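Local coordinates for protein cyclic UMP-AMP synthase (Rhodothermus marinus SG0.5JP17-172, PDB 6E0K) that synthesises the cyclic dinucleotide second messenger 3',3'-cUAMP from UTP and ATP in a CBASS antiphage system, whose effectors kill the infected cell and abort infection, at residues A[34-39]-A[97-102]; A[64-69]-A[151-156]; A[90-95]-A[132-137]. One frame throughout, in Å; residues are numbered along the deposited sequence.

Interaction 1 (A[34-39]-A[97-102]); sequences YKWPKG and SDVERA
Asp98 OD1 is gripped by two donors, Tyr34 OH at 2.7 Å and Arg101 NH2 at 3.0 Å, which arrive from opposite faces of the carboxylate plane. The contact pins the loop between helix 18-32 and strand 42-45 onto helix 92-107 of the nucleotidyltransferase fold. Arg101 NE closes the ring of bonds: it donates to Tyr34 OH over 3.2 Å, with an N-H...O angle of 160° and the hydroxyl close to the guanidinium plane. The phenol oxygen therefore gives to the acid and receives from the base, a double role that suits tyrosine. Asp98 and Arg101 lie three residues apart on the helix, and a bend in the arginine chain (chi3 -72°) turns its guanidinium back over Ser97 O, where NH2 forms the salt bridge with Asp98. The other carboxylate oxygen, OD2, is held by Tyr90 OH, so both oxygens of this buried acid have partners; the neighbouring positive charge would be expected to favour its ionised form.

Tyr34 reaches this site because CG stands opposite the backbone N (chi1 -166°), laying the ring along the helix. Its root rests obliquely on Ala102, Tyr34 CG to Ala102 CB 3.5 Å, where a small methyl lets the ring come close, while Asp98 O sits 3.6 Å above the plane of the Tyr34 ring near its rim. Behind it, Trp36 turns one indole face to Tyr34 CD2. The far end of that indole meets the helix, CH2 of Trp36 lying edge-on at 3.9 Å from Val99 CG2, and its NE1 binds Leu31 O. Pro37 finishes the contact, setting ring carbon CG 3.4 Å from Asp98 OD2.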
loop_
_atom_site.group_PDB
_atom_site.type_symbol
_atom_site.label_atom_id
_atom_site.label_comp_id
_atom_site.label_asym_id
_atom_site.label_seq_id
_atom_site.Cartn_x
_atom_site.Cartn_y
_atom_site.Cartn_z
ATOM N N TYR A 34 26.964 1.694 -6.309
ATOM C CA TYR A 34 26.984 2.829 -7.216
ATOM C C TYR A 34 27.559 4.062 -6.525
ATOM O O TYR A 34 27.459 4.216 -5.304
ATOM C CB TYR A 34 25.559 3.100 -7.697
ATOM C CG TYR A 34 25.423 4.030 -8.883
ATOM C CD1 TYR A 34 25.694 3.585 -10.172
ATOM C CD2 TYR A 34 24.972 5.337 -8.720
ATOM C CE1 TYR A 34 25.551 4.424 -11.261
ATOM C CE2 TYR A 34 24.831 6.184 -9.807
ATOM C CZ TYR A 34 25.110 5.718 -11.075
ATOM O OH TYR A 34 24.969 6.543 -12.165
ATOM N N LYS A 35 28.175 4.941 -7.316
ATOM C CA LYS A 35 28.709 6.195 -6.794
ATOM C C LYS A 35 27.660 7.280 -7.011
ATOM O O LYS A 35 27.379 7.669 -8.150
ATOM C CB LYS A 35 30.034 6.554 -7.465
ATOM C CG LYS A 35 30.669 7.818 -6.900
ATOM C CD LYS A 35 31.977 8.160 -7.597
ATOM C CE LYS A 35 32.584 9.449 -7.041
ATOM N NZ LYS A 35 32.948 9.332 -5.594
ATOM N N TRP A 36 27.088 7.772 -5.917
ATOM C CA TRP A 36 25.958 8.690 -5.995
ATOM C C TRP A 36 26.447 10.128 -6.052
ATOM O O TRP A 36 27.183 10.558 -5.153
ATOM C CB TRP A 36 25.034 8.478 -4.815
ATOM C CG TRP A 36 24.454 7.113 -4.902
ATOM C CD1 TRP A 36 24.911 5.990 -4.288
ATOM C CD2 TRP A 36 23.366 6.708 -5.731
ATOM N NE1 TRP A 36 24.143 4.905 -4.652
ATOM C CE2 TRP A 36 23.181 5.326 -5.535
ATOM C CE3 TRP A 36 22.498 7.391 -6.594
ATOM C CZ2 TRP A 36 22.180 4.609 -6.182
ATOM C CZ3 TRP A 36 21.508 6.686 -7.231
ATOM C CH2 TRP A 36 21.354 5.302 -7.026
ATOM N N PRO A 37 26.078 10.894 -7.064
ATOM C CA PRO A 37 26.649 12.239 -7.188
ATOM C C PRO A 37 26.035 13.254 -6.235
ATOM O O PRO A 37 26.675 14.260 -5.913
ATOM C CB PRO A 37 26.368 12.599 -8.652
ATOM C CG PRO A 37 25.149 11.835 -9.001
ATOM C CD PRO A 37 25.239 10.537 -8.223
ATOM N N LYS A 38 24.807 13.023 -5.780
ATOM C CA LYS A 38 24.090 14.060 -5.042
ATOM C C LYS A 38 23.274 13.454 -3.916
ATOM O O LYS A 38 22.157 13.892 -3.626
ATOM C CB LYS A 38 23.193 14.878 -5.975
ATOM C CG LYS A 38 23.915 15.553 -7.140
ATOM C CD LYS A 38 24.678 16.795 -6.704
ATOM C CE LYS A 38 25.420 17.425 -7.879
ATOM N NZ LYS A 38 26.440 16.507 -8.454
ATOM N N GLY A 39 23.813 12.445 -3.260
ATOM C CA GLY A 39 23.056 11.867 -2.170
ATOM C C GLY A 39 22.717 10.422 -2.473
ATOM O O GLY A 39 22.295 10.070 -3.583
ATOM N N SER A 97 17.727 8.357 -13.685
ATOM C CA SER A 97 18.756 7.808 -14.569
ATOM C C SER A 97 19.892 7.168 -13.779
ATOM O O SER A 97 20.450 6.138 -14.193
ATOM C CB SER A 97 19.276 8.898 -15.495
ATOM O OG SER A 97 18.263 9.253 -16.423
ATOM N N ASP A 98 20.236 7.746 -12.623
ATOM C CA ASP A 98 21.268 7.132 -11.790
ATOM C C ASP A 98 20.795 5.807 -11.203
ATOM O O ASP A 98 21.559 4.833 -11.168
ATOM C CB ASP A 98 21.687 8.081 -10.668
ATOM C CG ASP A 98 22.677 9.130 -11.134
ATOM O OD1 ASP A 98 23.542 8.815 -11.986
ATOM O OD2 ASP A 98 22.589 10.281 -10.643
ATOM N N VAL A 99 19.554 5.760 -10.701
ATOM C CA VAL A 99 19.036 4.506 -10.153
ATOM C C VAL A 99 19.000 3.433 -11.233
ATOM O O VAL A 99 19.419 2.291 -11.007
ATOM C CB VAL A 99 17.646 4.712 -9.527
ATOM C CG1 VAL A 99 17.082 3.372 -9.073
ATOM C CG2 VAL A 99 17.716 5.665 -8.339
ATOM N N GLU A 100 18.505 3.787 -12.428
ATOM C CA GLU A 100 18.467 2.821 -13.528
ATOM C C GLU A 100 19.865 2.302 -13.857
ATOM O O GLU A 100 20.053 1.092 -14.047
ATOM C CB GLU A 100 17.813 3.455 -14.757
ATOM C CG GLU A 100 17.592 2.508 -15.934
ATOM C CD GLU A 100 17.001 3.232 -17.135
ATOM O OE1 GLU A 100 17.416 4.382 -17.402
ATOM O OE2 GLU A 100 16.117 2.662 -17.807
ATOM N N ARG A 101 20.859 3.194 -13.903
ATOM C CA ARG A 101 22.226 2.766 -14.185
ATOM C C ARG A 101 22.751 1.841 -13.095
ATOM O O ARG A 101 23.384 0.823 -13.389
ATOM C CB ARG A 101 23.141 3.982 -14.332
ATOM C CG ARG A 101 23.165 4.567 -15.730
ATOM C CD ARG A 101 24.301 5.565 -15.884
ATOM N NE ARG A 101 24.022 6.800 -15.159
ATOM C CZ ARG A 101 23.244 7.769 -15.629
ATOM N NH1 ARG A 101 22.671 7.633 -16.818
ATOM N NH2 ARG A 101 23.031 8.866 -14.914
ATOM N N ALA A 102 22.487 2.177 -11.833
ATOM C CA ALA A 102 22.947 1.349 -10.723
ATOM C C ALA A 102 22.358 -0.051 -10.802
ATOM O O ALA A 102 23.065 -1.050 -10.618
ATOM C CB ALA A 102 22.562 2.008 -9.400
#

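Interaction 2 (A[64-69]-A[151-156]); sequences VVQLNS and EGMTFY
Gln66 reaches from strand 61-68 toward Met153 and Glu151 on strand 150-157. The two strands do not pair: each flanks strand 127-138 in the same sheet, and the axes of the short segments approach to 8.4 Å, their directions differing by 105°. A long side chain is needed to cross that gap. From CB, which points toward the other strand, CG of Gln66 lies opposite the backbone N (chi1 175°) and the chain continues extended past Cys133 of the middle strand. Its CD then lies 4.0 Å from Met153 CB, and OE1 comes closer still, at 3.4 Å from the same carbon. Polar partners hold this buried carbonyl: Tyr44 OH, and a water 3.1 Å from Gln66 OE1 that probably donates to it. Gly152 O competes weakly for the same water, which cannot serve every acceptor near it.

At the other tip atom, NE2 donates to Asn68 OD1 at 2.9 Å. The bond is nearly straight (162°) and falls on a lone pair in the carbonyl plane, which fixes which way round the amide is flipped. NE2 also makes a weak bond of 3.4 Å to Glu151 OE2, whose carboxylate is turned steeply to the amide; the stronger partner of that oxygen is Lys169. Met153 bends beyond CG, and its flexible thioether brings CE to 4.3 Å from Val64 CG1, an apolar patch beside the polar one. Val64 also neighbours Gln46, which binds ATP and UTP, and Met153 neighbours Asn166, which binds UTP. Strand 61-68 contains the magnesium ligand Asp62 and follows directly on Asp60, another, so the contact belongs to the central sheet of the nucleotidyltransferase fold, beside its nucleotide site.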
loop_
_atom_site.group_PDB
_atom_site.type_symbol
_atom_site.label_atom_id
_atom_site.label_comp_id
_atom_site.label_asym_id
_atom_site.label_seq_id
_atom_site.Cartn_x
_atom_site.Cartn_y
_atom_site.Cartn_z
ATOM N N VAL A 64 10.736 0.852 -2.536
ATOM C CA VAL A 64 10.825 2.301 -2.695
ATOM C C VAL A 64 12.294 2.710 -2.638
ATOM O O VAL A 64 13.002 2.369 -1.685
ATOM C CB VAL A 64 10.027 3.030 -1.603
ATOM C CG1 VAL A 64 10.088 4.535 -1.848
ATOM C CG2 VAL A 64 8.579 2.567 -1.579
ATOM N N VAL A 65 12.746 3.445 -3.649
ATOM C CA VAL A 65 14.095 3.996 -3.697
ATOM C C VAL A 65 13.935 5.510 -3.635
ATOM O O VAL A 65 13.478 6.133 -4.603
ATOM C CB VAL A 65 14.838 3.529 -4.955
ATOM C CG1 VAL A 65 16.171 4.231 -5.085
ATOM C CG2 VAL A 65 15.065 2.019 -4.870
ATOM N N GLN A 66 14.247 6.102 -2.484
ATOM C CA GLN A 66 13.838 7.472 -2.177
ATOM C C GLN A 66 15.052 8.353 -1.920
ATOM O O GLN A 66 15.862 8.068 -1.028
ATOM C CB GLN A 66 12.897 7.487 -0.970
ATOM C CG GLN A 66 12.540 8.905 -0.521
ATOM C CD GLN A 66 11.450 8.921 0.533
ATOM O OE1 GLN A 66 10.478 8.161 0.446
ATOM N NE2 GLN A 66 11.584 9.804 1.521
ATOM N N LEU A 67 15.168 9.435 -2.691
ATOM C CA LEU A 67 16.232 10.409 -2.485
ATOM C C LEU A 67 15.815 11.382 -1.394
ATOM O O LEU A 67 14.718 11.948 -1.450
ATOM C CB LEU A 67 16.509 11.160 -3.785
ATOM C CG LEU A 67 17.663 12.145 -3.709
ATOM C CD1 LEU A 67 18.951 11.383 -3.522
ATOM C CD2 LEU A 67 17.702 13.030 -4.955
ATOM N N ASN A 68 16.681 11.570 -0.393
ATOM C CA ASN A 68 16.385 12.452 0.731
ATOM C C ASN A 68 17.316 13.645 0.844
ATOM O O ASN A 68 17.148 14.454 1.764
ATOM C CB ASN A 68 16.425 11.663 2.045
ATOM C CG ASN A 68 15.267 10.716 2.175
ATOM O OD1 ASN A 68 14.123 11.113 1.962
ATOM N ND2 ASN A 68 15.545 9.462 2.522
ATOM N N SER A 69 18.282 13.790 -0.056
ATOM C CA SER A 69 19.180 14.934 0.037
ATOM C C SER A 69 18.522 16.207 -0.459
ATOM O O SER A 69 19.001 17.307 -0.170
ATOM C CB SER A 69 20.451 14.651 -0.757
ATOM O OG SER A 69 20.126 14.424 -2.120
ATOM N N GLU A 151 5.845 14.358 5.803
ATOM C CA GLU A 151 6.772 13.808 4.825
ATOM C C GLU A 151 6.102 12.703 4.026
ATOM O O GLU A 151 5.520 11.773 4.606
ATOM C CB GLU A 151 8.039 13.261 5.484
ATOM C CG GLU A 151 9.093 12.876 4.455
ATOM C CD GLU A 151 10.205 12.027 5.033
ATOM O OE1 GLU A 151 10.865 12.491 5.982
ATOM O OE2 GLU A 151 10.412 10.900 4.539
ATOM N N GLY A 152 6.194 12.810 2.705
ATOM C CA GLY A 152 5.852 11.760 1.776
ATOM C C GLY A 152 6.961 11.605 0.755
ATOM O O GLY A 152 8.132 11.861 1.032
ATOM N N MET A 153 6.574 11.176 -0.441
ATOM C CA MET A 153 7.510 11.104 -1.550
ATOM C C MET A 153 6.738 11.382 -2.826
ATOM O O MET A 153 5.503 11.351 -2.848
ATOM C CB MET A 153 8.230 9.744 -1.609
ATOM C CG MET A 153 7.316 8.525 -1.563
ATOM S SD MET A 153 6.511 8.201 -3.147
ATOM C CE MET A 153 6.387 6.401 -3.111
ATOM N N THR A 154 7.473 11.661 -3.897
ATOM C CA THR A 154 6.815 11.998 -5.146
ATOM C C THR A 154 7.644 11.514 -6.328
ATOM O O THR A 154 8.869 11.362 -6.238
ATOM C CB THR A 154 6.555 13.518 -5.242
ATOM O OG1 THR A 154 5.710 13.803 -6.368
ATOM C CG2 THR A 154 7.852 14.278 -5.387
ATOM N N PHE A 155 6.955 11.268 -7.439
ATOM C CA PHE A 155 7.606 10.855 -8.671
ATOM C C PHE A 155 6.788 11.386 -9.839
ATOM O O PHE A 155 5.610 11.713 -9.695
ATOM C CB PHE A 155 7.759 9.325 -8.755
ATOM C CG PHE A 155 6.478 8.565 -8.510
ATOM C CD1 PHE A 155 6.092 8.231 -7.221
ATOM C CD2 PHE A 155 5.659 8.192 -9.568
ATOM C CE1 PHE A 155 4.909 7.540 -6.982
ATOM C CE2 PHE A 155 4.485 7.495 -9.338
ATOM C CZ PHE A 155 4.109 7.170 -8.039
ATOM N N TYR A 156 7.443 11.500 -10.987
ATOM C CA TYR A 156 6.823 12.002 -12.205
ATOM C C TYR A 156 6.398 10.822 -13.067
ATOM O O TYR A 156 7.037 9.766 -13.058
ATOM C CB TYR A 156 7.797 12.909 -12.966
ATOM C CG TYR A 156 7.219 13.686 -14.123
ATOM C CD1 TYR A 156 6.264 14.683 -13.922
ATOM C CD2 TYR A 156 7.661 13.468 -15.427
ATOM C CE1 TYR A 156 5.755 15.419 -14.988
ATOM C CE2 TYR A 156 7.163 14.193 -16.487
ATOM C CZ TYR A 156 6.203 15.167 -16.272
ATOM O OH TYR A 156 5.712 15.895 -17.337
HETATM O O HOH W 1 8.422 9.318 2.394
#

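Interaction 3 (A[90-95]-A[132-137]); sequences YTWNDF and VCIQYR
The first turn of helix 92-107 lies against strand 127-138, the two running obliquely and roughly opposite, with Trp92 nearest Ile134 (CA to CA 6.6 Å) and Phe95 nearest Val132 (CA to CA 8.1 Å). Trp92 stretches its indole along the strand, CG pointing opposite its own backbone N (chi1 175°), and NE1 donates to Val132 O over 3.0 Å. The bond is straight at the donor, 163°, and lies near the indole plane, yet it meets the carbonyl from above its plane rather than on a lone pair. Tryptophan suits the place by pairing a broad apolar ring with one N-H for a buried backbone oxygen. Ile134 fills the angle at the root of this side chain, its CD1 tucked 3.5 Å from Trp92 CA.

This is helix-on-sheet packing in the nucleotidyltransferase fold, where strand 127-138 also carries Asp129, a magnesium ligand. Three residues on, Phe95 meets the strand obliquely with its CE2 corner, which reaches Val132 CG1 at 3.6 Å and Cys133 O at 3.3 Å. The branched Val132 also touches Tyr96 and, further along the helix, Val99, and its side chain is close to that of Leu119, a UTP-binding residue. A capping box starts the helix: Asp94 N donates to Thr91 OG1 at 2.9 Å, and Thr91 N returns the bond to Asp94 OD2 at 3.1 Å. Just before it, Tyr90 brings its OH to the edge of the Phe95 ring, in the ring plane, while hydrogen-bonding Asp98 OD2.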
loop_
_atom_site.group_PDB
_atom_site.type_symbol
_atom_site.label_atom_id
_atom_site.label_comp_id
_atom_site.label_asym_id
_atom_site.label_seq_id
_atom_site.Cartn_x
_atom_site.Cartn_y
_atom_site.Cartn_z
ATOM N N TYR A 90 19.959 18.903 -9.076
ATOM C CA TYR A 90 19.802 17.484 -9.342
ATOM C C TYR A 90 18.311 17.184 -9.336
ATOM O O TYR A 90 17.628 17.422 -8.330
ATOM C CB TYR A 90 20.540 16.698 -8.263
ATOM C CG TYR A 90 20.659 15.203 -8.426
ATOM C CD1 TYR A 90 21.426 14.647 -9.434
ATOM C CD2 TYR A 90 20.057 14.355 -7.506
ATOM C CE1 TYR A 90 21.581 13.267 -9.529
ATOM C CE2 TYR A 90 20.195 12.991 -7.597
ATOM C CZ TYR A 90 20.948 12.456 -8.603
ATOM O OH TYR A 90 21.104 11.084 -8.689
ATOM N N THR A 91 17.803 16.699 -10.457
ATOM C CA THR A 91 16.366 16.554 -10.640
ATOM C C THR A 91 15.916 15.118 -10.403
ATOM O O THR A 91 16.717 14.190 -10.350
ATOM C CB THR A 91 15.961 16.956 -12.055
ATOM O OG1 THR A 91 16.561 16.047 -12.981
ATOM C CG2 THR A 91 16.428 18.378 -12.378
ATOM N N TRP A 92 14.591 14.943 -10.307
ATOM C CA TRP A 92 14.055 13.587 -10.268
ATOM C C TRP A 92 14.481 12.811 -11.507
ATOM O O TRP A 92 14.836 11.627 -11.423
ATOM C CB TRP A 92 12.524 13.631 -10.136
ATOM C CG TRP A 92 11.882 12.292 -10.215
ATOM C CD1 TRP A 92 11.615 11.442 -9.172
ATOM C CD2 TRP A 92 11.451 11.620 -11.399
ATOM N NE1 TRP A 92 11.034 10.292 -9.639
ATOM C CE2 TRP A 92 10.925 10.370 -11.003
ATOM C CE3 TRP A 92 11.455 11.952 -12.757
ATOM C CZ2 TRP A 92 10.407 9.457 -11.915
ATOM C CZ3 TRP A 92 10.943 11.037 -13.661
ATOM C CH2 TRP A 92 10.425 9.810 -13.237
ATOM N N ASN A 93 14.477 13.478 -12.663
ATOM C CA ASN A 93 14.907 12.852 -13.905
ATOM C C ASN A 93 16.362 12.379 -13.819
ATOM O O ASN A 93 16.685 11.252 -14.219
ATOM C CB ASN A 93 14.693 13.857 -15.039
ATOM C CG ASN A 93 15.049 13.311 -16.389
ATOM O OD1 ASN A 93 14.609 12.230 -16.773
ATOM N ND2 ASN A 93 15.847 14.065 -17.130
ATOM N N ASP A 94 17.256 13.232 -13.288
ATOM C CA ASP A 94 18.649 12.841 -13.086
ATOM C C ASP A 94 18.747 11.647 -12.154
ATOM O O ASP A 94 19.509 10.702 -12.402
ATOM C CB ASP A 94 19.455 13.998 -12.475
ATOM C CG ASP A 94 19.665 15.163 -13.411
ATOM O OD1 ASP A 94 19.834 14.982 -14.642
ATOM O OD2 ASP A 94 19.702 16.290 -12.870
ATOM N N PHE A 95 18.027 11.715 -11.035
ATOM C CA PHE A 95 18.076 10.658 -10.035
ATOM C C PHE A 95 17.603 9.339 -10.621
ATOM O O PHE A 95 18.242 8.301 -10.432
ATOM C CB PHE A 95 17.219 11.067 -8.839
ATOM C CG PHE A 95 17.103 10.009 -7.787
ATOM C CD1 PHE A 95 18.234 9.477 -7.207
ATOM C CD2 PHE A 95 15.856 9.590 -7.358
ATOM C CE1 PHE A 95 18.126 8.512 -6.220
ATOM C CE2 PHE A 95 15.735 8.640 -6.369
ATOM C CZ PHE A 95 16.888 8.114 -5.808
ATOM N N VAL A 132 10.910 4.882 -7.966
ATOM C CA VAL A 132 12.000 5.839 -7.824
ATOM C C VAL A 132 11.379 7.187 -7.500
ATOM O O VAL A 132 10.556 7.696 -8.268
ATOM C CB VAL A 132 12.839 5.913 -9.106
ATOM C CG1 VAL A 132 13.901 6.981 -8.966
ATOM C CG2 VAL A 132 13.467 4.560 -9.404
ATOM N N CYS A 133 11.742 7.765 -6.355
ATOM C CA CYS A 133 11.022 8.950 -5.894
ATOM C C CYS A 133 11.953 9.867 -5.117
ATOM O O CYS A 133 13.053 9.487 -4.731
ATOM C CB CYS A 133 9.820 8.564 -5.033
ATOM S SG CYS A 133 10.220 7.565 -3.579
ATOM N N ILE A 134 11.491 11.099 -4.898
ATOM C CA ILE A 134 12.196 12.072 -4.076
ATOM C C ILE A 134 11.299 12.431 -2.899
ATOM O O ILE A 134 10.067 12.436 -3.009
ATOM C CB ILE A 134 12.582 13.324 -4.895
ATOM C CG1 ILE A 134 13.601 12.960 -5.976
ATOM C CG2 ILE A 134 13.149 14.408 -3.992
ATOM C CD1 ILE A 134 14.050 14.150 -6.773
ATOM N N GLN A 135 11.918 12.687 -1.755
ATOM C CA GLN A 135 11.178 13.117 -0.576
ATOM C C GLN A 135 10.270 14.291 -0.931
ATOM O O GLN A 135 10.670 15.193 -1.662
ATOM C CB GLN A 135 12.165 13.527 0.517
ATOM C CG GLN A 135 11.531 13.939 1.829
ATOM C CD GLN A 135 12.573 14.459 2.803
ATOM O OE1 GLN A 135 12.523 15.611 3.225
ATOM N NE2 GLN A 135 13.543 13.613 3.141
ATOM N N TYR A 136 9.033 14.246 -0.447
ATOM C CA TYR A 136 8.067 15.321 -0.631
ATOM C C TYR A 136 7.682 15.850 0.743
ATOM O O TYR A 136 7.386 15.066 1.646
ATOM C CB TYR A 136 6.819 14.824 -1.370
ATOM C CG TYR A 136 5.819 15.926 -1.633
ATOM C CD1 TYR A 136 5.941 16.735 -2.749
ATOM C CD2 TYR A 136 4.763 16.163 -0.757
ATOM C CE1 TYR A 136 5.018 17.759 -3.007
ATOM C CE2 TYR A 136 3.853 17.171 -0.997
ATOM C CZ TYR A 136 3.980 17.965 -2.120
ATOM O OH TYR A 136 3.062 18.957 -2.347
ATOM N N ARG A 137 7.716 17.168 0.908
ATOM C CA ARG A 137 7.322 17.800 2.160
ATOM C C ARG A 137 6.053 18.605 1.929
ATOM O O ARG A 137 6.054 19.564 1.149
ATOM C CB ARG A 137 8.431 18.714 2.686
ATOM C CG ARG A 137 9.709 17.969 3.055
ATOM C CD ARG A 137 10.683 18.922 3.741
ATOM N NE ARG A 137 11.977 18.293 3.993
ATOM C CZ ARG A 137 12.989 18.902 4.601
ATOM N NH1 ARG A 137 12.863 20.155 5.023
ATOM N NH2 ARG A 137 14.137 18.252 4.784
#

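In the fold
All three contacts lie on the same side of the chain's centre. Interactions 2 and 3 are about 6 Å apart between centres, while interaction 1 lies about 14 Å from interaction 2 and 12 Å from interaction 3. Helix 92-107 serves both 1 and 3: its start packs on strand 127-138 and its middle holds the 34-39 loop. That strand in turn separates the two strands of interaction 2. Along the chain the order is 34-39, 64-69, 90-95, 97-102, 132-137, 151-156, so interaction 3 nests within interaction 2 and interaction 1 crosses both. Together they join loop, helix and sheet of the nucleotidyltransferase core, which carries the magnesium ligands and many nucleotide-binding residues.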